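GDP-mannose-dependent alpha-(1-6)-phosphatidylinositol monomannoside mannosyltransferase (Corynebacterium glutamicum, PDB 3OKP) is a glycosyltransferase of the GT-B fold, built from two Rossmann-like domains, and is modelled here with guanosine-5'-diphosphate-alpha-D-mannose bound. Local coordinates at residues V9-F14 against V39-Q44; G129-L134 against F155-G160; H167-V172 against A361-E366; D229-I234 against N254-G259. One frame throughout, in Å; residues are numbered along the deposited sequence.

Interaction 1 of 4, residues V9-F14 against V39-Q44; sequences VVTNDF and VFASTQ
Ser42 OG donates to Asn12 OD1 at 2.7 Å, the donor lying well above the plane of the amide carbonyl. With CG anti to the backbone N (chi1 -172°), the Asn12 amide turns toward Ser42; OD1 accepts a second bond, from the backbone N of Met68 in a loop. Ser42 OG in turn accepts from Gln44 NE2 at 2.9 Å, so a short polar chain closes the C-terminal end of this parallel strand pair. The strand segments 9-11 and 39-42, inclined by 7°, form a parallel ladder: Phe40 N to Val9 O at 2.7 Å, Thr11 N to Phe40 O at 3.1 Å, then a weak bond from Ser42 N to Thr11 O. Thr11 OG1 accepts from Asp13 N in an ST turn as the chain leaves the strand. Phe14 turns back over the sheet, and Val39 CG1 sits over the centre of its ring, 4.0 Å from the centroid, in a CH-pi contact; Ala41 CB meets Phe14 CB at 3.8 Å. The pair belongs to the beta-alpha-beta unit of a Rossmann-like sheet: helix 20-29 covers Thr11 and Phe14, helix 72-84 covers Val10 and Phe40, and strand 59-63 continues the sheet beyond 37-42.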
loop_
_atom_site.group_PDB
_atom_site.type_symbol
_atom_site.label_atom_id
_atom_site.label_comp_id
_atom_site.label_asym_id
_atom_site.label_seq_id
_atom_site.Cartn_x
_atom_site.Cartn_y
_atom_site.Cartn_z
ATOM N N VAL A 9 4.727 -14.519 14.053
ATOM C CA VAL A 9 4.376 -14.153 12.682
ATOM C C VAL A 9 4.854 -15.254 11.736
ATOM O O VAL A 9 6.054 -15.539 11.659
ATOM C CB VAL A 9 4.988 -12.784 12.274
ATOM C CG1 VAL A 9 4.555 -12.394 10.862
ATOM C CG2 VAL A 9 4.601 -11.694 13.272
ATOM N N VAL A 10 3.907 -15.875 11.036
ATOM C CA VAL A 10 4.190 -16.990 10.132
ATOM C C VAL A 10 4.035 -16.500 8.697
ATOM O O VAL A 10 2.950 -16.079 8.296
ATOM C CB VAL A 10 3.242 -18.192 10.398
ATOM C CG1 VAL A 10 3.501 -19.330 9.405
ATOM C CG2 VAL A 10 3.390 -18.686 11.832
ATOM N N THR A 11 5.120 -16.555 7.927
ATOM C CA THR A 11 5.138 -15.890 6.623
ATOM C C THR A 11 6.167 -16.433 5.629
ATOM O O THR A 11 7.291 -16.780 5.997
ATOM C CB THR A 11 5.312 -14.343 6.786
ATOM O OG1 THR A 11 5.247 -13.702 5.508
ATOM C CG2 THR A 11 6.632 -13.988 7.484
ATOM N N ASN A 12 5.753 -16.496 4.365
ATOM C CA ASN A 12 6.660 -16.733 3.251
ATOM C C ASN A 12 7.199 -15.407 2.703
ATOM O O ASN A 12 8.088 -15.393 1.852
ATOM C CB ASN A 12 5.938 -17.509 2.144
ATOM C CG ASN A 12 6.876 -17.969 1.039
ATOM O OD1 ASN A 12 7.905 -18.590 1.300
ATOM N ND2 ASN A 12 6.521 -17.664 -0.204
ATOM N N ASP A 13 6.655 -14.299 3.201
ATOM C CA ASP A 13 6.963 -12.968 2.680
ATOM C C ASP A 13 7.666 -12.114 3.734
ATOM O O ASP A 13 7.017 -11.424 4.516
ATOM C CB ASP A 13 5.678 -12.261 2.229
ATOM C CG ASP A 13 4.836 -13.104 1.289
ATOM O OD1 ASP A 13 5.336 -13.494 0.210
ATOM O OD2 ASP A 13 3.661 -13.364 1.630
ATOM N N PHE A 14 8.992 -12.165 3.750
ATOM C CA PHE A 14 9.777 -11.412 4.725
ATOM C C PHE A 14 11.041 -10.877 4.055
ATOM O O PHE A 14 11.566 -11.518 3.144
ATOM C CB PHE A 14 10.125 -12.306 5.925
ATOM C CG PHE A 14 10.522 -11.548 7.168
ATOM C CD1 PHE A 14 9.585 -10.795 7.874
ATOM C CD2 PHE A 14 11.828 -11.605 7.646
ATOM C CE1 PHE A 14 9.947 -10.092 9.024
ATOM C CE2 PHE A 14 12.201 -10.907 8.798
ATOM C CZ PHE A 14 11.256 -10.151 9.488
ATOM N N VAL A 39 9.323 -14.089 14.597
ATOM C CA VAL A 39 8.991 -14.360 13.195
ATOM C C VAL A 39 9.458 -15.756 12.787
ATOM O O VAL A 39 10.567 -16.174 13.127
ATOM C CB VAL A 39 9.585 -13.292 12.233
ATOM C CG1 VAL A 39 9.241 -13.608 10.772
ATOM C CG2 VAL A 39 9.082 -11.896 12.599
ATOM N N PHE A 40 8.584 -16.466 12.076
ATOM C CA PHE A 40 8.895 -17.745 11.442
ATOM C C PHE A 40 8.754 -17.545 9.930
ATOM O O PHE A 40 7.641 -17.430 9.405
ATOM C CB PHE A 40 7.950 -18.837 11.975
ATOM C CG PHE A 40 8.198 -20.218 11.409
ATOM C CD1 PHE A 40 9.487 -20.750 11.343
ATOM C CD2 PHE A 40 7.127 -21.002 10.976
ATOM C CE1 PHE A 40 9.709 -22.029 10.830
ATOM C CE2 PHE A 40 7.334 -22.283 10.465
ATOM C CZ PHE A 40 8.628 -22.798 10.389
ATOM N N ALA A 41 9.892 -17.477 9.240
ATOM C CA ALA A 41 9.917 -17.100 7.824
ATOM C C ALA A 41 10.753 -18.042 6.957
ATOM O O ALA A 41 11.732 -18.622 7.420
ATOM C CB ALA A 41 10.409 -15.661 7.672
ATOM N N SER A 42 10.356 -18.179 5.693
ATOM C CA SER A 42 11.137 -18.923 4.702
ATOM C C SER A 42 12.489 -18.249 4.428
ATOM O O SER A 42 12.718 -17.105 4.833
ATOM C CB SER A 42 10.343 -19.065 3.402
ATOM O OG SER A 42 9.982 -17.797 2.887
ATOM N N THR A 43 13.376 -18.965 3.739
ATOM C CA THR A 43 14.722 -18.470 3.447
ATOM C C THR A 43 15.031 -18.599 1.956
ATOM O O THR A 43 15.030 -19.701 1.408
ATOM C CB THR A 43 15.790 -19.241 4.258
ATOM O OG1 THR A 43 15.373 -19.342 5.625
ATOM C CG2 THR A 43 17.148 -18.540 4.184
ATOM N N GLN A 44 15.296 -17.468 1.310
ATOM C CA GLN A 44 15.580 -17.446 -0.126
ATOM C C GLN A 44 17.083 -17.490 -0.402
ATOM O O GLN A 44 17.534 -18.199 -1.305
ATOM C CB GLN A 44 14.929 -16.231 -0.796
ATOM C CG GLN A 44 13.405 -16.332 -0.935
ATOM C CD GLN A 44 12.658 -16.022 0.356
ATOM O OE1 GLN A 44 12.882 -14.986 0.983
ATOM N NE2 GLN A 44 11.758 -16.917 0.751
HETATM O O HOH W 1 13.011 -13.748 3.442
#

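Interaction 2 of 4, residues G129-L134 against F155-G160; sequences GSRQSL and FKSAFG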
loop_
_atom_site.group_PDB
_atom_site.type_symbol
_atom_site.label_atom_id
_atom_site.label_comp_id
_atom_site.label_asym_id
_atom_site.label_seq_id
_atom_site.Cartn_x
_atom_site.Cartn_y
_atom_site.Cartn_z
ATOM N N GLY A 129 -12.905 -23.810 -6.058
ATOM C CA GLY A 129 -11.903 -24.428 -5.191
ATOM C C GLY A 129 -11.219 -23.455 -4.246
ATOM O O GLY A 129 -11.108 -23.722 -3.044
ATOM N N SER A 130 -10.756 -22.329 -4.789
ATOM C CA SER A 130 -10.068 -21.311 -3.994
ATOM C C SER A 130 -11.006 -20.661 -2.980
ATOM O O SER A 130 -10.575 -20.254 -1.900
ATOM C CB SER A 130 -9.416 -20.256 -4.893
ATOM O OG SER A 130 -10.366 -19.613 -5.723
ATOM N N ARG A 131 -12.288 -20.583 -3.334
ATOM C CA ARG A 131 -13.322 -20.064 -2.445
ATOM C C ARG A 131 -13.537 -20.992 -1.246
ATOM O O ARG A 131 -13.743 -20.526 -0.122
ATOM C CB ARG A 131 -14.629 -19.862 -3.213
ATOM C CG ARG A 131 -15.688 -19.104 -2.452
ATOM C CD ARG A 131 -16.912 -18.831 -3.305
ATOM N NE ARG A 131 -17.972 -18.230 -2.499
ATOM C CZ ARG A 131 -18.118 -16.925 -2.291
ATOM N NH1 ARG A 131 -17.279 -16.053 -2.839
ATOM N NH2 ARG A 131 -19.115 -16.490 -1.533
ATOM N N GLN A 132 -13.478 -22.300 -1.492
ATOM C CA GLN A 132 -13.585 -23.300 -0.428
ATOM C C GLN A 132 -12.394 -23.228 0.533
ATOM O O GLN A 132 -12.551 -23.439 1.737
ATOM C CB GLN A 132 -13.713 -24.707 -1.016
ATOM N N SER A 133 -11.213 -22.929 -0.008
ATOM C CA SER A 133 -10.010 -22.719 0.800
ATOM C C SER A 133 -10.155 -21.494 1.702
ATOM O O SER A 133 -9.759 -21.525 2.868
ATOM C CB SER A 133 -8.774 -22.572 -0.091
ATOM O OG SER A 133 -8.402 -23.817 -0.655
ATOM N N LEU A 134 -10.728 -20.425 1.149
ATOM C CA LEU A 134 -11.015 -19.206 1.904
ATOM C C LEU A 134 -11.973 -19.463 3.064
ATOM O O LEU A 134 -11.799 -18.908 4.151
ATOM C CB LEU A 134 -11.565 -18.117 0.976
ATOM C CG LEU A 134 -10.636 -16.981 0.524
ATOM C CD1 LEU A 134 -9.240 -17.443 0.105
ATOM C CD2 LEU A 134 -11.296 -16.143 -0.575
ATOM N N PHE A 155 -14.643 -10.296 -0.897
ATOM C CA PHE A 155 -14.360 -11.643 -0.375
ATOM C C PHE A 155 -15.009 -12.051 0.960
ATOM O O PHE A 155 -14.796 -13.175 1.432
ATOM C CB PHE A 155 -12.842 -11.929 -0.343
ATOM C CG PHE A 155 -12.043 -10.997 0.546
ATOM C CD1 PHE A 155 -10.875 -10.408 0.071
ATOM C CD2 PHE A 155 -12.438 -10.729 1.859
ATOM C CE1 PHE A 155 -10.121 -9.558 0.878
ATOM C CE2 PHE A 155 -11.694 -9.883 2.671
ATOM C CZ PHE A 155 -10.532 -9.295 2.179
ATOM N N LYS A 156 -15.794 -11.154 1.557
ATOM C CA LYS A 156 -16.394 -11.406 2.877
ATOM C C LYS A 156 -17.215 -12.699 2.940
ATOM O O LYS A 156 -17.029 -13.509 3.852
ATOM C CB LYS A 156 -17.245 -10.217 3.336
ATOM C CG LYS A 156 -17.558 -10.224 4.830
ATOM C CD LYS A 156 -18.522 -9.107 5.209
ATOM C CE LYS A 156 -18.705 -9.014 6.719
ATOM N NZ LYS A 156 -19.423 -10.196 7.289
ATOM N N SER A 157 -18.109 -12.890 1.969
ATOM C CA SER A 157 -18.980 -14.070 1.935
ATOM C C SER A 157 -18.200 -15.382 1.804
ATOM O O SER A 157 -18.633 -16.417 2.315
ATOM C CB SER A 157 -20.031 -13.948 0.824
ATOM O OG SER A 157 -19.437 -13.983 -0.462
ATOM N N ALA A 158 -17.051 -15.326 1.129
ATOM C CA ALA A 158 -16.188 -16.496 0.954
ATOM C C ALA A 158 -15.583 -16.978 2.275
ATOM O O ALA A 158 -15.570 -18.180 2.549
ATOM C CB ALA A 158 -15.096 -16.212 -0.069
ATOM N N PHE A 159 -15.096 -16.042 3.090
ATOM C CA PHE A 159 -14.512 -16.366 4.395
ATOM C C PHE A 159 -15.548 -16.847 5.416
ATOM O O PHE A 159 -15.236 -17.669 6.281
ATOM C CB PHE A 159 -13.729 -15.172 4.958
ATOM C CG PHE A 159 -12.372 -14.986 4.331
ATOM C CD1 PHE A 159 -12.177 -14.035 3.331
ATOM C CD2 PHE A 159 -11.288 -15.763 4.736
ATOM C CE1 PHE A 159 -10.922 -13.854 2.748
ATOM C CE2 PHE A 159 -10.031 -15.595 4.156
ATOM C CZ PHE A 159 -9.847 -14.636 3.160
ATOM N N GLY A 160 -16.771 -16.333 5.308
ATOM C CA GLY A 160 -17.851 -16.701 6.223
ATOM C C GLY A 160 -17.906 -15.796 7.439
ATOM O O GLY A 160 -17.169 -14.809 7.519
HETATM O O HOH W 2 -17.012 -13.491 -1.421
#
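Two helices of the N-terminal Rossmann-like domain, 128-140 and 149-159, pack here at an angle of 67°, their short segments 8.7 Å apart at closest approach. The connection between them runs through strand 143-146, whose Tyr146 and Leu144 touch Phe155 and Phe159. Ala158 is the small residue at the centre: its CB meets Leu134 CD2 at 3.8 Å and the aliphatic CG of Arg131 on the other helix. Leu134 lies over one face of the Phe159 ring, with CG 3.9 Å from the centroid and displaced toward the rim near CZ, a CH-pi contact in the buried part of the interface. The more exposed part is polar. Extended from CG to NE, the Arg131 side chain carries its guanidinium over Ala158, whose CA stands over one flat face. Arg131 NH1 also ties back to the loop at Ser125 O, while Arg135, one turn further on, grips the end of helix 149-159 by donating to Ser157 O and Ala158 O. A water accepts from Arg131 NH1 at 2.9 Å and is also bonded to Ser157 OG. At the guanidinium edge, Arg131 NH2 donates nearly in plane to Ser157 OG, at 2.7 Å and 158°.

Interaction 3 of 4, residues H167-V172 against A361-E366; sequences HLPSGV and AEWSWE
Trp365 lays one face of its indole against the backbone of Gly171, in the loop that follows strand 164-167, the last strand of the N-terminal Rossmann-like sheet of this GT-B fold. Gly171 CA stands 3.8 Å from the centroid of the six-membered ring and 12° off its normal, a CH-pi contact, while Gly171 N lies over the same face toward the rim. Trp365 CG is anti to the carbonyl carbon (chi1 -81°), which turns the indole over Gly171, where no side chain intervenes. Ser170 OG reaches Trp365 CZ2 at 3.3 Å and donates to Gly171 O in the carbonyl plane, on a lone pair. Beside this contact, Val172 N donates to Trp363 O at 2.8 Å, and a weak bond returns from Trp365 N to Val172 O. Pro169 crosses Trp363 at about a right angle, its CG meeting Trp363 CZ3 at 3.5 Å. The buried Ser170 O, without a hydrogen-bond partner in the model, lies in plane at the Trp363 edge, 3.9 Å from CE3.

Further out, Phe28 meets Trp365 edge-to-face and His358 does the same to Trp363. Ser364, the N-cap of helix 365-377, sits between the two tryptophans in sequence and donates its OG to Ile367 N. His167 NE2 is bonded to Ile147 O. The Ser170 side chain lies about 8 Å from the bound guanosine-5'-diphosphate-alpha-D-mannose, which places the contact near the ligand; it joins the loop after strand 164-167 to the helix junction at 361-366. Pro169 CD sits over the centre of the His167 ring, 3.4 Å above its plane.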
loop_
_atom_site.group_PDB
_atom_site.type_symbol
_atom_site.label_atom_id
_atom_site.label_comp_id
_atom_site.label_asym_id
_atom_site.label_seq_id
_atom_site.Cartn_x
_atom_site.Cartn_y
_atom_site.Cartn_z
ATOM N N HIS A 167 -10.045 -3.692 9.940
ATOM C CA HIS A 167 -9.376 -2.868 8.934
ATOM C C HIS A 167 -7.914 -2.625 9.316
ATOM O O HIS A 167 -7.622 -1.900 10.272
ATOM C CB HIS A 167 -10.132 -1.541 8.748
ATOM C CG HIS A 167 -9.650 -0.714 7.591
ATOM N ND1 HIS A 167 -9.448 0.646 7.685
ATOM C CD2 HIS A 167 -9.336 -1.054 6.318
ATOM C CE1 HIS A 167 -9.033 1.109 6.519
ATOM N NE2 HIS A 167 -8.952 0.097 5.673
ATOM N N LEU A 168 -6.999 -3.251 8.579
ATOM C CA LEU A 168 -5.568 -3.078 8.832
ATOM C C LEU A 168 -4.767 -2.850 7.543
ATOM O O LEU A 168 -4.017 -3.732 7.104
ATOM C CB LEU A 168 -5.001 -4.252 9.647
ATOM C CG LEU A 168 -3.682 -4.018 10.398
ATOM C CD1 LEU A 168 -3.858 -3.047 11.555
ATOM C CD2 LEU A 168 -3.087 -5.333 10.887
ATOM N N PRO A 169 -4.939 -1.667 6.924
ATOM C CA PRO A 169 -4.133 -1.300 5.766
ATOM C C PRO A 169 -2.740 -0.852 6.189
ATOM O O PRO A 169 -2.501 -0.611 7.371
ATOM C CB PRO A 169 -4.897 -0.109 5.187
ATOM C CG PRO A 169 -5.532 0.523 6.373
ATOM C CD PRO A 169 -5.919 -0.615 7.263
ATOM N N SER A 170 -1.838 -0.734 5.220
ATOM C CA SER A 170 -0.528 -0.142 5.457
ATOM C C SER A 170 -0.675 1.283 5.988
ATOM O O SER A 170 -1.634 1.990 5.656
ATOM C CB SER A 170 0.288 -0.126 4.163
ATOM O OG SER A 170 1.548 0.493 4.361
ATOM N N GLY A 171 0.270 1.691 6.826
ATOM C CA GLY A 171 0.384 3.086 7.216
ATOM C C GLY A 171 1.319 3.818 6.270
ATOM O O GLY A 171 1.841 3.232 5.321
ATOM N N VAL A 172 1.518 5.107 6.525
ATOM C CA VAL A 172 2.511 5.898 5.802
ATOM C C VAL A 172 3.463 6.550 6.814
ATOM O O VAL A 172 3.033 6.965 7.892
ATOM C CB VAL A 172 1.841 6.941 4.846
ATOM C CG1 VAL A 172 0.956 7.938 5.612
ATOM C CG2 VAL A 172 2.882 7.665 4.004
ATOM N N ALA A 361 -3.774 11.979 11.477
ATOM C CA ALA A 361 -4.880 11.545 12.328
ATOM C C ALA A 361 -5.324 10.103 12.075
ATOM O O ALA A 361 -5.834 9.444 12.982
ATOM C CB ALA A 361 -6.067 12.503 12.185
ATOM N N GLU A 362 -5.120 9.607 10.855
ATOM C CA GLU A 362 -5.736 8.340 10.443
ATOM C C GLU A 362 -4.845 7.330 9.713
ATOM O O GLU A 362 -5.221 6.158 9.590
ATOM C CB GLU A 362 -6.998 8.617 9.606
ATOM C CG GLU A 362 -8.321 8.362 10.332
ATOM C CD GLU A 362 -8.592 9.339 11.461
ATOM N N TRP A 363 -3.678 7.761 9.236
ATOM C CA TRP A 363 -2.891 6.919 8.323
ATOM C C TRP A 363 -1.414 6.692 8.661
ATOM O O TRP A 363 -0.734 5.931 7.970
ATOM C CB TRP A 363 -3.019 7.438 6.890
ATOM C CG TRP A 363 -4.376 7.230 6.300
ATOM C CD1 TRP A 363 -5.362 8.163 6.163
ATOM C CD2 TRP A 363 -4.903 6.007 5.768
ATOM N NE1 TRP A 363 -6.470 7.600 5.575
ATOM C CE2 TRP A 363 -6.214 6.277 5.321
ATOM C CE3 TRP A 363 -4.391 4.709 5.624
ATOM C CZ2 TRP A 363 -7.025 5.298 4.737
ATOM C CZ3 TRP A 363 -5.196 3.737 5.039
ATOM C CH2 TRP A 363 -6.499 4.038 4.604
ATOM N N SER A 364 -0.918 7.338 9.714
ATOM C CA SER A 364 0.486 7.199 10.113
ATOM C C SER A 364 0.788 5.799 10.655
ATOM O O SER A 364 -0.129 5.053 11.017
ATOM C CB SER A 364 0.850 8.255 11.160
ATOM O OG SER A 364 0.212 7.982 12.394
ATOM N N TRP A 365 2.072 5.446 10.707
ATOM C CA TRP A 365 2.487 4.176 11.308
ATOM C C TRP A 365 2.247 4.152 12.818
ATOM O O TRP A 365 2.099 3.081 13.407
ATOM C CB TRP A 365 3.943 3.830 10.961
ATOM C CG TRP A 365 4.069 3.225 9.595
ATOM C CD1 TRP A 365 4.679 3.775 8.504
ATOM C CD2 TRP A 365 3.538 1.963 9.165
ATOM N NE1 TRP A 365 4.569 2.929 7.424
ATOM C CE2 TRP A 365 3.876 1.810 7.802
ATOM C CE3 TRP A 365 2.813 0.943 9.802
ATOM C CZ2 TRP A 365 3.511 0.678 7.059
ATOM C CZ3 TRP A 365 2.455 -0.183 9.066
ATOM C CH2 TRP A 365 2.804 -0.304 7.706
ATOM N N GLU A 366 2.196 5.335 13.428
ATOM C CA GLU A 366 1.853 5.473 14.844
ATOM C C GLU A 366 0.395 5.091 15.090
ATOM O O GLU A 366 0.092 4.332 16.013
ATOM C CB GLU A 366 2.119 6.901 15.334
ATOM C CG GLU A 366 3.588 7.208 15.642
ATOM C CD GLU A 366 4.440 7.462 14.399
ATOM O OE1 GLU A 366 3.885 7.618 13.286
ATOM O OE2 GLU A 366 5.682 7.513 14.546
#

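Interaction 4 of 4, residues D229-I234 against N254-G259; sequences DAQLLI and NVKFLG
This is a parallel strand pairing at the margin of the six-stranded sheet in the second Rossmann-like domain: 255-259 is an outermost strand, 231-235 lies next to it, and helix 241-247 completes the beta-alpha-beta unit. The rungs alternate in direction, Leu232 N to Asn254 O, Lys256 N to Leu232 O and Ile234 N to Lys256 O, each 2.8 Å, and Leu258 N to Ile234 O follows at 3.1 Å. A water also links Ile234 O, to which it donates, with Gly259 N. At the entry, the Asn254 amide takes over from the backbone: ND2 donates to Ala230 O at 2.8 Å with that oxygen in the amide plane, and also to Pro228 O. Gln231 bends back at chi2 (-69°), which brings OE1 to Lys256 NZ at 2.7 Å; its NE2 is bonded to Gln253 O. On the face of Leu232 and Ile234, Ile234 CD1 fits between Val255 CG1 at 3.7 Å and Phe257 CE1 at 3.6 Å, the Ile234 and Phe257 side chains lying side by side. Both ends of the Gln231 amide are thus used, which should fix its rotation, and the lysine charge meets a neutral carbonyl oxygen, consistent with Lys256 being partly exposed on an outer strand: its CB and CG pack on Leu233 CD2 while NZ is held by Gln231 OE1.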
loop_
_atom_site.group_PDB
_atom_site.type_symbol
_atom_site.label_atom_id
_atom_site.label_comp_id
_atom_site.label_asym_id
_atom_site.label_seq_id
_atom_site.Cartn_x
_atom_site.Cartn_y
_atom_site.Cartn_z
ATOM N N ASP A 229 2.797 26.277 -19.609
ATOM C CA ASP A 229 4.019 25.776 -18.971
ATOM C C ASP A 229 3.778 24.620 -17.984
ATOM O O ASP A 229 4.694 24.211 -17.265
ATOM C CB ASP A 229 4.801 26.925 -18.305
ATOM C CG ASP A 229 3.995 27.658 -17.234
ATOM O OD1 ASP A 229 2.745 27.653 -17.291
ATOM O OD2 ASP A 229 4.619 28.249 -16.326
ATOM N N ALA A 230 2.554 24.089 -17.967
ATOM C CA ALA A 230 2.189 22.984 -17.075
ATOM C C ALA A 230 2.969 21.715 -17.401
ATOM O O ALA A 230 3.093 21.334 -18.565
ATOM C CB ALA A 230 0.692 22.715 -17.132
ATOM N N GLN A 231 3.488 21.066 -16.364
ATOM C CA GLN A 231 4.299 19.866 -16.531
ATOM C C GLN A 231 3.673 18.674 -15.826
ATOM O O GLN A 231 3.362 18.735 -14.627
ATOM C CB GLN A 231 5.725 20.086 -16.009
ATOM C CG GLN A 231 6.513 21.163 -16.750
ATOM C CD GLN A 231 6.864 20.770 -18.177
ATOM O OE1 GLN A 231 7.109 19.597 -18.473
ATOM N NE2 GLN A 231 6.895 21.753 -19.068
ATOM N N LEU A 232 3.486 17.600 -16.585
ATOM C CA LEU A 232 3.086 16.316 -16.031
ATOM C C LEU A 232 4.325 15.452 -15.850
ATOM O O LEU A 232 5.004 15.100 -16.822
ATOM C CB LEU A 232 2.068 15.614 -16.938
ATOM C CG LEU A 232 1.629 14.187 -16.574
ATOM C CD1 LEU A 232 0.982 14.117 -15.191
ATOM C CD2 LEU A 232 0.687 13.636 -17.632
ATOM N N LEU A 233 4.622 15.124 -14.597
ATOM C CA LEU A 233 5.770 14.287 -14.281
ATOM C C LEU A 233 5.321 12.855 -14.057
ATOM O O LEU A 233 4.585 12.560 -13.114
ATOM C CB LEU A 233 6.516 14.816 -13.052
ATOM C CG LEU A 233 6.968 16.281 -13.051
ATOM C CD1 LEU A 233 7.625 16.612 -11.727
ATOM C CD2 LEU A 233 7.919 16.583 -14.211
ATOM N N ILE A 234 5.764 11.973 -14.944
ATOM C CA ILE A 234 5.463 10.559 -14.830
ATOM C C ILE A 234 6.656 9.855 -14.184
ATOM O O ILE A 234 7.711 9.677 -14.805
ATOM C CB ILE A 234 5.049 9.953 -16.196
ATOM C CG1 ILE A 234 3.723 10.579 -16.654
ATOM C CG2 ILE A 234 4.920 8.439 -16.098
ATOM C CD1 ILE A 234 3.408 10.390 -18.121
ATOM N N ASN A 254 5.508 19.122 -22.468
ATOM C CA ASN A 254 4.830 19.282 -21.178
ATOM C C ASN A 254 4.682 17.991 -20.367
ATOM O O ASN A 254 4.036 17.980 -19.313
ATOM C CB ASN A 254 3.455 19.921 -21.385
ATOM C CG ASN A 254 3.539 21.306 -21.990
ATOM O OD1 ASN A 254 3.710 21.459 -23.199
ATOM N ND2 ASN A 254 3.404 22.327 -21.148
ATOM N N VAL A 255 5.268 16.909 -20.869
ATOM C CA VAL A 255 5.212 15.607 -20.204
ATOM C C VAL A 255 6.631 15.072 -20.040
ATOM O O VAL A 255 7.384 14.978 -21.014
ATOM C CB VAL A 255 4.335 14.590 -20.991
ATOM C CG1 VAL A 255 4.358 13.218 -20.326
ATOM C CG2 VAL A 255 2.897 15.085 -21.108
ATOM N N LYS A 256 6.989 14.730 -18.805
ATOM C CA LYS A 256 8.325 14.227 -18.500
ATOM C C LYS A 256 8.287 12.802 -17.947
ATOM O O LYS A 256 7.643 12.536 -16.926
ATOM C CB LYS A 256 9.038 15.157 -17.508
ATOM C CG LYS A 256 9.070 16.638 -17.911
ATOM C CD LYS A 256 10.080 16.905 -19.021
ATOM C CE LYS A 256 10.175 18.391 -19.355
ATOM N NZ LYS A 256 9.030 18.862 -20.180
ATOM N N PHE A 257 8.976 11.894 -18.637
ATOM C CA PHE A 257 9.165 10.528 -18.161
ATOM C C PHE A 257 10.479 10.451 -17.398
ATOM O O PHE A 257 11.556 10.352 -17.994
ATOM C CB PHE A 257 9.150 9.535 -19.326
ATOM C CG PHE A 257 7.810 9.403 -19.992
ATOM C CD1 PHE A 257 6.878 8.478 -19.534
ATOM C CD2 PHE A 257 7.475 10.211 -21.077
ATOM C CE1 PHE A 257 5.634 8.355 -20.149
ATOM C CE2 PHE A 257 6.236 10.099 -21.692
ATOM C CZ PHE A 257 5.313 9.168 -21.230
ATOM N N LEU A 258 10.381 10.501 -16.074
ATOM C CA LEU A 258 11.560 10.597 -15.219
ATOM C C LEU A 258 12.147 9.236 -14.847
ATOM O O LEU A 258 13.223 9.163 -14.246
ATOM C CB LEU A 258 11.241 11.414 -13.955
ATOM C CG LEU A 258 10.748 12.861 -14.117
ATOM C CD1 LEU A 258 10.527 13.507 -12.753
ATOM C CD2 LEU A 258 11.706 13.708 -14.959
ATOM N N GLY A 259 11.440 8.166 -15.205
ATOM C CA GLY A 259 11.856 6.809 -14.860
ATOM C C GLY A 259 11.644 6.517 -13.388
ATOM O O GLY A 259 10.952 7.266 -12.689
HETATM O O HOH W 3 8.650 7.380 -15.960
#

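Interactions 1 and 4 are the same kind of contact in the two halves of the GT-B fold, parallel strand pairs of beta-alpha-beta units, with centres about 40 Å apart on opposite sides of the chain's centre. Interaction 1 is buried well inside its sheet; interaction 4, at a sheet margin, is only partly buried and uses a lysine. Interaction 2 also belongs to the N-terminal half but joins helices, with an arginine at its more exposed part. Interaction 3, about 10 Å from the chain's centre, is the most central and brings together segments 189 residues apart, relying on one indole laid on loop backbone and a second packed against a proline. None of the four touches another.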